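Local coordinates for protein putative tRNA (Adenine(37)-N6)-methyltransferase (Pseudomonas aeruginosa, PDB 7BTU) that probably methylates the threonylcarbamoyl-modified adenosine at position 37 of tRNA, using S-adenosyl-L-methionine as methyl donor, at residues I14-S19 with E42-F47. Residues are numbered along the deposited sequence; the frame is centred on the assembly and turned at random.
Sequences IGYIRS and ELLPPF
Ile14 and Phe47 meet just beyond the end of the antiparallel pairing of strands 15-19 and 38-43, where the contact packs tightly. The methyl CG2 of Ile14 lies over one face of the phenyl ring, offset toward its rim, and makes a CH-pi contact, 4.0 Å from the centroid of the Phe47 ring. Pro46, joined to Pro45 by a cis peptide, sets its CG over the centre of the opposite face, holding the ring between two aliphatic groups. A type VIa turn around the cis peptide, closed by the hydrogen bond from Phe47 N to Leu44 O (2.8 Å), brings the ring back toward Ile14. With chi1 of 55°, the CG1 branch of Ile14 sits between its own N and carbonyl carbon, and from there CD1 extends to within 4.2 Å of Leu43 CD2. Phe94 and Pro102 of the second subunit touch Ile14 and Phe47, respectively.

The backbones are joined by three hydrogen bonds. Tyr16 and Glu42 form a hydrogen-bonded pair, Tyr16 N giving to Glu42 O and Glu42 N to Tyr16 O. Beyond the non-hydrogen-bonded pair of Gly15 and Leu43, whose CA atoms lie only 4.0 Å apart, Leu44 N donates to Ile14 O in an almost straight bond (2.8 Å, 179° at the hydrogen).

The side carrying Tyr16 and Glu42 is looser, its residues partly exposed, though Tyr16 also packs on Met7 of the second subunit. Leu44, just past the strand, brings CD1 obliquely to the Tyr16 ring, 3.9 Å from Tyr16 CE2. Glu42 OE2 is hydrogen-bonded to Thr40 OG1, and OE1 forms a salt bridge with Arg119.

Both strands belong to a closed six-stranded antiparallel barrel. Along its other edge, strand 15-19 pairs with strand 132-138, where Ile14 and Gly15 together face Val133 in a classic beta bulge and Ile14 and Leu43 both pack on Ile136.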
loop_
_atom_site.group_PDB
_atom_site.type_symbol
_atom_site.label_atom_id
_atom_site.label_comp_id
_atom_site.label_asym_id
_atom_site.label_seq_id
_atom_site.Cartn_x
_atom_site.Cartn_y
_atom_site.Cartn_z
ATOM N N ILE B 14 -4.543 15.275 -5.498
ATOM C CA ILE B 14 -3.664 16.283 -4.904
ATOM C C ILE B 14 -2.555 16.694 -5.859
ATOM O O ILE B 14 -1.855 17.673 -5.599
ATOM C CB ILE B 14 -3.095 15.719 -3.593
ATOM C CG1 ILE B 14 -2.404 14.395 -3.858
ATOM C CG2 ILE B 14 -4.266 15.489 -2.592
ATOM C CD1 ILE B 14 -1.389 13.974 -2.809
ATOM N N GLY B 15 -2.369 15.960 -6.956
ATOM C CA GLY B 15 -1.309 16.311 -7.894
ATOM C C GLY B 15 -1.304 15.310 -9.040
ATOM O O GLY B 15 -2.148 14.405 -9.105
ATOM N N TYR B 16 -0.383 15.546 -9.990
ATOM C CA TYR B 16 -0.312 14.734 -11.201
ATOM C C TYR B 16 1.134 14.314 -11.415
ATOM O O TYR B 16 2.057 15.092 -11.128
ATOM C CB TYR B 16 -0.812 15.498 -12.438
ATOM C CG TYR B 16 -2.318 15.657 -12.435
ATOM C CD1 TYR B 16 -3.145 14.695 -13.019
ATOM C CD2 TYR B 16 -2.915 16.787 -11.871
ATOM C CE1 TYR B 16 -4.564 14.865 -13.050
ATOM C CE2 TYR B 16 -4.295 16.949 -11.876
ATOM C CZ TYR B 16 -5.120 15.998 -12.447
ATOM O OH TYR B 16 -6.505 16.208 -12.427
ATOM N N ILE B 17 1.310 13.092 -11.934
ATOM C CA ILE B 17 2.627 12.537 -12.249
ATOM C C ILE B 17 3.123 13.070 -13.594
ATOM O O ILE B 17 2.372 13.146 -14.573
ATOM C CB ILE B 17 2.565 10.997 -12.268
ATOM C CG1 ILE B 17 2.328 10.471 -10.829
ATOM C CG2 ILE B 17 3.872 10.432 -12.863
ATOM C CD1 ILE B 17 3.545 10.714 -9.855
ATOM N N ARG B 18 4.384 13.468 -13.645
ATOM C CA ARG B 18 5.080 13.611 -14.906
ATOM C C ARG B 18 6.082 12.475 -14.919
ATOM O O ARG B 18 6.861 12.351 -13.962
ATOM C CB ARG B 18 5.755 14.983 -15.021
ATOM N N SER B 19 6.115 11.668 -15.995
ATOM C CA SER B 19 7.077 10.567 -15.949
ATOM C C SER B 19 7.518 10.136 -17.342
ATOM O O SER B 19 7.021 10.611 -18.362
ATOM C CB SER B 19 6.549 9.364 -15.168
ATOM O OG SER B 19 5.708 8.607 -15.966
ATOM N N GLU B 42 3.711 16.584 -9.364
ATOM C CA GLU B 42 3.438 18.016 -9.303
ATOM C C GLU B 42 2.175 18.241 -8.479
ATOM O O GLU B 42 1.088 17.813 -8.882
ATOM C CB GLU B 42 3.256 18.584 -10.697
ATOM C CG GLU B 42 4.394 18.193 -11.635
ATOM C CD GLU B 42 5.703 18.926 -11.330
ATOM O OE1 GLU B 42 5.651 20.093 -10.900
ATOM O OE2 GLU B 42 6.784 18.335 -11.548
ATOM N N LEU B 43 2.318 18.925 -7.353
ATOM C CA LEU B 43 1.237 19.056 -6.396
ATOM C C LEU B 43 0.376 20.262 -6.724
ATOM O O LEU B 43 0.881 21.309 -7.145
ATOM C CB LEU B 43 1.794 19.175 -4.974
ATOM C CG LEU B 43 2.447 17.846 -4.541
ATOM C CD1 LEU B 43 3.170 18.008 -3.214
ATOM C CD2 LEU B 43 1.418 16.682 -4.463
ATOM N N LEU B 44 -0.933 20.120 -6.495
ATOM C CA LEU B 44 -1.900 21.179 -6.709
ATOM C C LEU B 44 -2.127 21.952 -5.420
ATOM O O LEU B 44 -2.048 21.378 -4.340
ATOM C CB LEU B 44 -3.246 20.584 -7.142
ATOM C CG LEU B 44 -3.242 19.867 -8.478
ATOM C CD1 LEU B 44 -4.586 19.122 -8.622
ATOM C CD2 LEU B 44 -3.057 20.927 -9.555
ATOM N N PRO B 45 -2.494 23.229 -5.475
ATOM C CA PRO B 45 -2.981 23.883 -4.260
ATOM C C PRO B 45 -4.167 23.121 -3.715
ATOM O O PRO B 45 -4.956 22.531 -4.483
ATOM C CB PRO B 45 -3.400 25.282 -4.746
ATOM C CG PRO B 45 -2.837 25.453 -6.059
ATOM C CD PRO B 45 -2.683 24.058 -6.666
ATOM N N PRO B 46 -4.339 23.088 -2.389
ATOM C CA PRO B 46 -3.581 23.764 -1.329
ATOM C C PRO B 46 -2.394 22.953 -0.830
ATOM O O PRO B 46 -1.852 23.268 0.231
ATOM C CB PRO B 46 -4.612 23.909 -0.226
ATOM C CG PRO B 46 -5.430 22.640 -0.368
ATOM C CD PRO B 46 -5.513 22.375 -1.852
ATOM N N PHE B 47 -2.019 21.898 -1.556
ATOM C CA PHE B 47 -0.972 20.981 -1.125
ATOM C C PHE B 47 0.397 21.336 -1.646
ATOM O O PHE B 47 1.303 20.483 -1.578
ATOM C CB PHE B 47 -1.327 19.551 -1.536
ATOM C CG PHE B 47 -2.699 19.201 -1.123
ATOM C CD1 PHE B 47 -2.983 19.010 0.222
ATOM C CD2 PHE B 47 -3.734 19.178 -2.050
ATOM C CE1 PHE B 47 -4.294 18.746 0.639
ATOM C CE2 PHE B 47 -5.014 18.909 -1.647
ATOM C CZ PHE B 47 -5.302 18.696 -0.290
#